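PDB 2IM5: nicotinate phosphoribosyltransferase from Porphyromonas gingivalis, which probably catalyses the ATP-dependent formation of nicotinate mononucleotide from nicotinate and phosphoribosyl diphosphate, the entry step of NAD biosynthesis from nicotinate. Local coordinates for residues A[12-25]-A[207-219]. Residues are numbered along the deposited sequence; the frame is centred on the assembly and turned at random.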
loop_
_atom_site.group_PDB
_atom_site.type_symbol
_atom_site.label_atom_id
_atom_site.label_comp_id
_atom_site.label_asym_id
_atom_site.label_seq_id
_atom_site.Cartn_x
_atom_site.Cartn_y
_atom_site.Cartn_z
ATOM N N LEU A 12 1.163 4.747 5.617
ATOM C CA LEU A 12 -0.018 5.348 6.217
ATOM C C LEU A 12 -1.202 4.387 6.245
ATOM O O LEU A 12 -1.891 4.271 7.253
ATOM C CB LEU A 12 -0.417 6.602 5.439
ATOM C CG LEU A 12 -1.778 7.190 5.829
ATOM C CD1 LEU A 12 -1.714 7.709 7.263
ATOM C CD2 LEU A 12 -2.157 8.314 4.864
ATOM N N TYR A 13 -1.427 3.681 5.141
ATOM C CA TYR A 13 -2.569 2.785 5.068
ATOM C C TYR A 13 -2.583 1.684 6.118
ATOM O O TYR A 13 -3.641 1.138 6.423
ATOM C CB TYR A 13 -2.707 2.202 3.652
ATOM C CG TYR A 13 -1.761 1.072 3.300
ATOM C CD1 TYR A 13 -2.053 -0.248 3.657
ATOM C CD2 TYR A 13 -0.596 1.315 2.572
ATOM C CE1 TYR A 13 -1.212 -1.295 3.289
ATOM C CE2 TYR A 13 0.256 0.275 2.201
ATOM C CZ TYR A 13 -0.059 -1.031 2.561
ATOM O OH TYR A 13 0.771 -2.069 2.179
ATOM N N LYS A 14 -1.423 1.359 6.682
ATOM C CA LYS A 14 -1.370 0.329 7.712
ATOM C C LYS A 14 -2.102 0.841 8.953
ATOM O O LYS A 14 -2.814 0.085 9.620
ATOM C CB LYS A 14 0.085 -0.025 8.046
ATOM C CG LYS A 14 0.882 -0.596 6.856
ATOM C CD LYS A 14 0.684 -2.103 6.637
ATOM C CE LYS A 14 -0.760 -2.481 6.292
ATOM N NZ LYS A 14 -0.897 -3.916 5.880
ATOM N N PHE A 15 -1.948 2.131 9.254
ATOM C CA PHE A 15 -2.622 2.715 10.413
ATOM C C PHE A 15 -4.100 2.992 10.148
ATOM O O PHE A 15 -4.946 2.725 11.003
ATOM C CB PHE A 15 -1.950 4.021 10.853
ATOM C CG PHE A 15 -0.578 3.838 11.429
ATOM C CD1 PHE A 15 -0.313 2.817 12.328
ATOM C CD2 PHE A 15 0.449 4.710 11.094
ATOM C CE1 PHE A 15 0.955 2.664 12.886
ATOM C CE2 PHE A 15 1.722 4.563 11.652
ATOM C CZ PHE A 15 1.970 3.535 12.551
ATOM N N THR A 16 -4.425 3.526 8.975
ATOM C CA THR A 16 -5.821 3.824 8.670
ATOM C C THR A 16 -6.655 2.550 8.561
ATOM O O THR A 16 -7.807 2.510 9.003
ATOM C CB THR A 16 -5.964 4.660 7.367
ATOM O OG1 THR A 16 -5.399 3.941 6.262
ATOM C CG2 THR A 16 -5.248 5.993 7.517
ATOM N N THR A 17 -6.082 1.508 7.974
ATOM C CA THR A 17 -6.800 0.244 7.857
ATOM C C THR A 17 -6.760 -0.445 9.214
ATOM O O THR A 17 -7.701 -1.129 9.601
ATOM C CB THR A 17 -6.159 -0.665 6.804
ATOM O OG1 THR A 17 -5.984 0.086 5.600
ATOM C CG2 THR A 17 -7.051 -1.876 6.516
ATOM N N GLY A 18 -5.659 -0.253 9.934
ATOM C CA GLY A 18 -5.527 -0.854 11.250
ATOM C C GLY A 18 -6.606 -0.346 12.190
ATOM O O GLY A 18 -7.168 -1.123 12.967
ATOM N N TYR A 19 -6.902 0.949 12.137
ATOM C CA TYR A 19 -7.945 1.507 12.999
ATOM C C TYR A 19 -9.310 1.049 12.510
ATOM O O TYR A 19 -10.197 0.755 13.311
ATOM C CB TYR A 19 -7.897 3.038 13.036
ATOM C CG TYR A 19 -9.100 3.630 13.737
ATOM C CD1 TYR A 19 -9.421 3.257 15.039
ATOM C CD2 TYR A 19 -9.968 4.496 13.070
ATOM C CE1 TYR A 19 -10.581 3.717 15.656
ATOM C CE2 TYR A 19 -11.132 4.965 13.680
ATOM C CZ TYR A 19 -11.433 4.569 14.968
ATOM O OH TYR A 19 -12.587 5.011 15.565
ATOM N N ALA A 20 -9.482 0.979 11.194
ATOM C CA ALA A 20 -10.754 0.517 10.649
ATOM C C ALA A 20 -11.045 -0.894 11.179
ATOM O O ALA A 20 -12.180 -1.190 11.555
ATOM C CB ALA A 20 -10.721 0.520 9.125
ATOM N N TYR A 21 -10.030 -1.762 11.205
ATOM C CA TYR A 21 -10.232 -3.123 11.729
ATOM C C TYR A 21 -10.511 -3.072 13.239
ATOM O O TYR A 21 -11.404 -3.753 13.746
ATOM C CB TYR A 21 -8.995 -4.007 11.527
ATOM C CG TYR A 21 -8.661 -4.384 10.104
ATOM C CD1 TYR A 21 -9.634 -4.881 9.241
ATOM C CD2 TYR A 21 -7.347 -4.313 9.645
ATOM C CE1 TYR A 21 -9.303 -5.304 7.948
ATOM C CE2 TYR A 21 -7.002 -4.730 8.360
ATOM C CZ TYR A 21 -7.980 -5.225 7.517
ATOM O OH TYR A 21 -7.625 -5.654 6.260
ATOM N N ALA A 22 -9.729 -2.263 13.949
ATOM C CA ALA A 22 -9.867 -2.135 15.395
ATOM C C ALA A 22 -11.256 -1.651 15.807
ATOM O O ALA A 22 -11.778 -2.046 16.855
ATOM C CB ALA A 22 -8.804 -1.193 15.934
ATOM N N LYS A 23 -11.857 -0.799 14.986
ATOM C CA LYS A 23 -13.178 -0.282 15.304
ATOM C C LYS A 23 -14.300 -1.230 14.934
ATOM O O LYS A 23 -15.138 -1.569 15.768
ATOM C CB LYS A 23 -13.439 1.045 14.591
ATOM C CG LYS A 23 -14.850 1.576 14.868
ATOM C CD LYS A 23 -15.217 2.790 14.044
ATOM C CE LYS A 23 -16.590 3.318 14.478
ATOM N NZ LYS A 23 -17.072 4.433 13.619
ATOM N N LEU A 24 -14.311 -1.662 13.675
ATOM C CA LEU A 24 -15.373 -2.524 13.184
ATOM C C LEU A 24 -15.177 -4.033 13.255
ATOM O O LEU A 24 -16.164 -4.766 13.336
ATOM C CB LEU A 24 -15.718 -2.134 11.745
ATOM C CG LEU A 24 -16.163 -0.681 11.510
ATOM C CD1 LEU A 24 -16.348 -0.462 9.992
ATOM C CD2 LEU A 24 -17.488 -0.399 12.256
ATOM N N PHE A 25 -13.933 -4.504 13.238
ATOM C CA PHE A 25 -13.666 -5.945 13.278
ATOM C C PHE A 25 -12.568 -6.317 14.276
ATOM O O PHE A 25 -11.616 -7.023 13.931
ATOM C CB PHE A 25 -13.257 -6.415 11.881
ATOM C CG PHE A 25 -14.225 -6.014 10.810
ATOM C CD1 PHE A 25 -15.479 -6.617 10.724
ATOM C CD2 PHE A 25 -13.908 -4.994 9.921
ATOM C CE1 PHE A 25 -16.415 -6.197 9.763
ATOM C CE2 PHE A 25 -14.830 -4.569 8.957
ATOM C CZ PHE A 25 -16.087 -5.171 8.880
ATOM N N VAL A 207 1.305 13.274 4.974
ATOM C CA VAL A 207 1.303 11.833 4.778
ATOM C C VAL A 207 0.342 11.636 3.617
ATOM O O VAL A 207 -0.585 12.422 3.444
ATOM C CB VAL A 207 0.795 11.055 6.010
ATOM C CG1 VAL A 207 1.795 11.184 7.147
ATOM C CG2 VAL A 207 -0.572 11.567 6.433
ATOM N N SER A 208 0.554 10.598 2.823
ATOM C CA SER A 208 -0.299 10.351 1.672
ATOM C C SER A 208 -0.550 8.863 1.473
ATOM O O SER A 208 0.362 8.048 1.609
ATOM C CB SER A 208 0.366 10.948 0.426
ATOM O OG SER A 208 -0.318 10.608 -0.760
ATOM N N GLY A 209 -1.790 8.511 1.150
ATOM C CA GLY A 209 -2.121 7.112 0.936
ATOM C C GLY A 209 -3.613 6.880 0.784
ATOM O O GLY A 209 -4.417 7.791 0.982
ATOM N N THR A 210 -3.990 5.658 0.424
ATOM C CA THR A 210 -5.399 5.314 0.251
ATOM C C THR A 210 -5.641 4.004 0.981
ATOM O O THR A 210 -4.694 3.376 1.434
ATOM C CB THR A 210 -5.743 5.085 -1.234
ATOM O OG1 THR A 210 -5.068 3.908 -1.703
ATOM C CG2 THR A 210 -5.309 6.277 -2.074
ATOM N N HIS A 211 -6.898 3.590 1.096
ATOM C CA HIS A 211 -7.181 2.318 1.752
ATOM C C HIS A 211 -6.528 1.285 0.824
ATOM O O HIS A 211 -6.355 1.534 -0.370
ATOM C CB HIS A 211 -8.691 2.083 1.865
ATOM C CG HIS A 211 -9.341 1.680 0.578
ATOM N ND1 HIS A 211 -9.121 0.452 -0.015
ATOM C CD2 HIS A 211 -10.187 2.345 -0.242
ATOM C CE1 HIS A 211 -9.800 0.382 -1.146
ATOM N NE2 HIS A 211 -10.455 1.516 -1.308
ATOM N N PRO A 212 -6.149 0.120 1.358
ATOM C CA PRO A 212 -5.509 -0.912 0.537
ATOM C C PRO A 212 -6.476 -1.971 0.015
ATOM O O PRO A 212 -7.664 -1.975 0.366
ATOM C CB PRO A 212 -4.505 -1.507 1.498
ATOM C CG PRO A 212 -5.349 -1.571 2.769
ATOM C CD PRO A 212 -6.065 -0.223 2.788
ATOM N N HIS A 213 -5.943 -2.875 -0.809
ATOM C CA HIS A 213 -6.719 -3.968 -1.372
ATOM C C HIS A 213 -7.196 -4.911 -0.274
ATOM O O HIS A 213 -8.296 -5.450 -0.370
ATOM C CB HIS A 213 -5.883 -4.780 -2.368
ATOM C CG HIS A 213 -5.595 -4.071 -3.653
ATOM N ND1 HIS A 213 -6.571 -3.783 -4.582
ATOM C CD2 HIS A 213 -4.438 -3.589 -4.163
ATOM C CE1 HIS A 213 -6.029 -3.153 -5.609
ATOM N NE2 HIS A 213 -4.736 -3.022 -5.380
ATOM N N GLU A 214 -6.376 -5.112 0.762
ATOM C CA GLU A 214 -6.741 -6.034 1.842
ATOM C C GLU A 214 -8.080 -5.681 2.488
ATOM O O GLU A 214 -8.821 -6.571 2.908
ATOM C CB GLU A 214 -5.644 -6.100 2.922
ATOM C CG GLU A 214 -5.386 -4.803 3.663
ATOM C CD GLU A 214 -4.422 -4.968 4.839
ATOM O OE1 GLU A 214 -4.836 -5.495 5.897
ATOM O OE2 GLU A 214 -3.247 -4.571 4.703
ATOM N N TRP A 215 -8.387 -4.388 2.555
ATOM C CA TRP A 215 -9.642 -3.930 3.147
ATOM C C TRP A 215 -10.809 -4.475 2.340
ATOM O O TRP A 215 -11.749 -5.023 2.903
ATOM C CB TRP A 215 -9.686 -2.398 3.179
ATOM C CG TRP A 215 -10.969 -1.814 3.703
ATOM C CD1 TRP A 215 -11.871 -1.061 3.001
ATOM C CD2 TRP A 215 -11.483 -1.906 5.047
ATOM N NE1 TRP A 215 -12.907 -0.678 3.821
ATOM C CE2 TRP A 215 -12.695 -1.182 5.079
ATOM C CE3 TRP A 215 -11.036 -2.529 6.220
ATOM C CZ2 TRP A 215 -13.467 -1.062 6.240
ATOM C CZ3 TRP A 215 -11.806 -2.414 7.380
ATOM C CH2 TRP A 215 -13.010 -1.683 7.379
ATOM N N ILE A 216 -10.735 -4.348 1.019
ATOM C CA ILE A 216 -11.797 -4.849 0.147
ATOM C C ILE A 216 -11.817 -6.378 0.173
ATOM O O ILE A 216 -12.869 -6.998 0.236
ATOM C CB ILE A 216 -11.590 -4.417 -1.320
ATOM C CG1 ILE A 216 -11.346 -2.913 -1.413
ATOM C CG2 ILE A 216 -12.796 -4.806 -2.145
ATOM C CD1 ILE A 216 -12.466 -2.084 -0.919
ATOM N N GLN A 217 -10.634 -6.977 0.099
ATOM C CA GLN A 217 -10.500 -8.432 0.102
ATOM C C GLN A 217 -11.082 -9.061 1.371
ATOM O O GLN A 217 -11.683 -10.127 1.326
ATOM C CB GLN A 217 -9.029 -8.795 -0.019
ATOM C CG GLN A 217 -8.438 -8.512 -1.376
ATOM C CD GLN A 217 -6.964 -8.870 -1.428
ATOM O OE1 GLN A 217 -6.121 -8.139 -0.910
ATOM N NE2 GLN A 217 -6.650 -10.013 -2.027
ATOM N N PHE A 218 -10.877 -8.401 2.508
ATOM C CA PHE A 218 -11.412 -8.903 3.766
ATOM C C PHE A 218 -12.932 -8.967 3.620
ATOM O O PHE A 218 -13.553 -9.974 3.956
ATOM C CB PHE A 218 -11.035 -7.972 4.918
ATOM C CG PHE A 218 -11.704 -8.312 6.217
ATOM C CD1 PHE A 218 -11.316 -9.437 6.943
ATOM C CD2 PHE A 218 -12.740 -7.516 6.713
ATOM C CE1 PHE A 218 -11.948 -9.765 8.144
ATOM C CE2 PHE A 218 -13.377 -7.838 7.913
ATOM C CZ PHE A 218 -12.983 -8.959 8.631
ATOM N N HIS A 219 -13.518 -7.890 3.092
ATOM C CA HIS A 219 -14.965 -7.820 2.914
ATOM C C HIS A 219 -15.456 -8.866 1.919
ATOM O O HIS A 219 -16.545 -9.416 2.074
ATOM C CB HIS A 219 -15.371 -6.408 2.468
ATOM C CG HIS A 219 -15.291 -5.389 3.565
ATOM N ND1 HIS A 219 -16.380 -5.029 4.329
ATOM C CD2 HIS A 219 -14.241 -4.689 4.059
ATOM C CE1 HIS A 219 -16.006 -4.153 5.244
ATOM N NE2 HIS A 219 -14.712 -3.930 5.102
HETATM O O HOH W 1 -0.213 4.791 2.749
#
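Glu214 turns its CG between its own backbone N and carbonyl carbon (chi1 63°) and then runs out straight, carrying its carboxylate as a knob into the hole formed by Tyr13, Lys14, Thr17 and Tyr21. Lys14 bends at chi2 and chi3 to come across it, and Lys14 NZ makes a salt bridge to Glu214 OE2 on the syn lone pair at 2.7 Å. On the other oxygen, Tyr21 OH donates to the anti lone pair of Glu214 OE1 at 2.8 Å. Both acid oxygens are thus gripped from helix 12-24; Thr117 adds a bond to Glu214 OE1, and Lys14 lies between two acids, Glu214 and Glu120, its charge probably steadying both.

Phe218 points the CE2 edge of its ring over the centre of one Phe25 face, 3.4 Å above the plane, and Tyr21 in turn sets its edge against the face of Phe218. Trp215 slides past Tyr21, bringing Trp215 CZ3 to 3.6 Å from Ala20 CB. At the other end Tyr13 CD1 meets Pro212 CB obliquely at 3.5 Å. The helix segments run 28° from parallel; a buried salt bridge and an aromatic cluster join helix 12-24 to the loop and helix after strand 206-207, consistent with the N-terminal region packing against the family's TIM-barrel-like part.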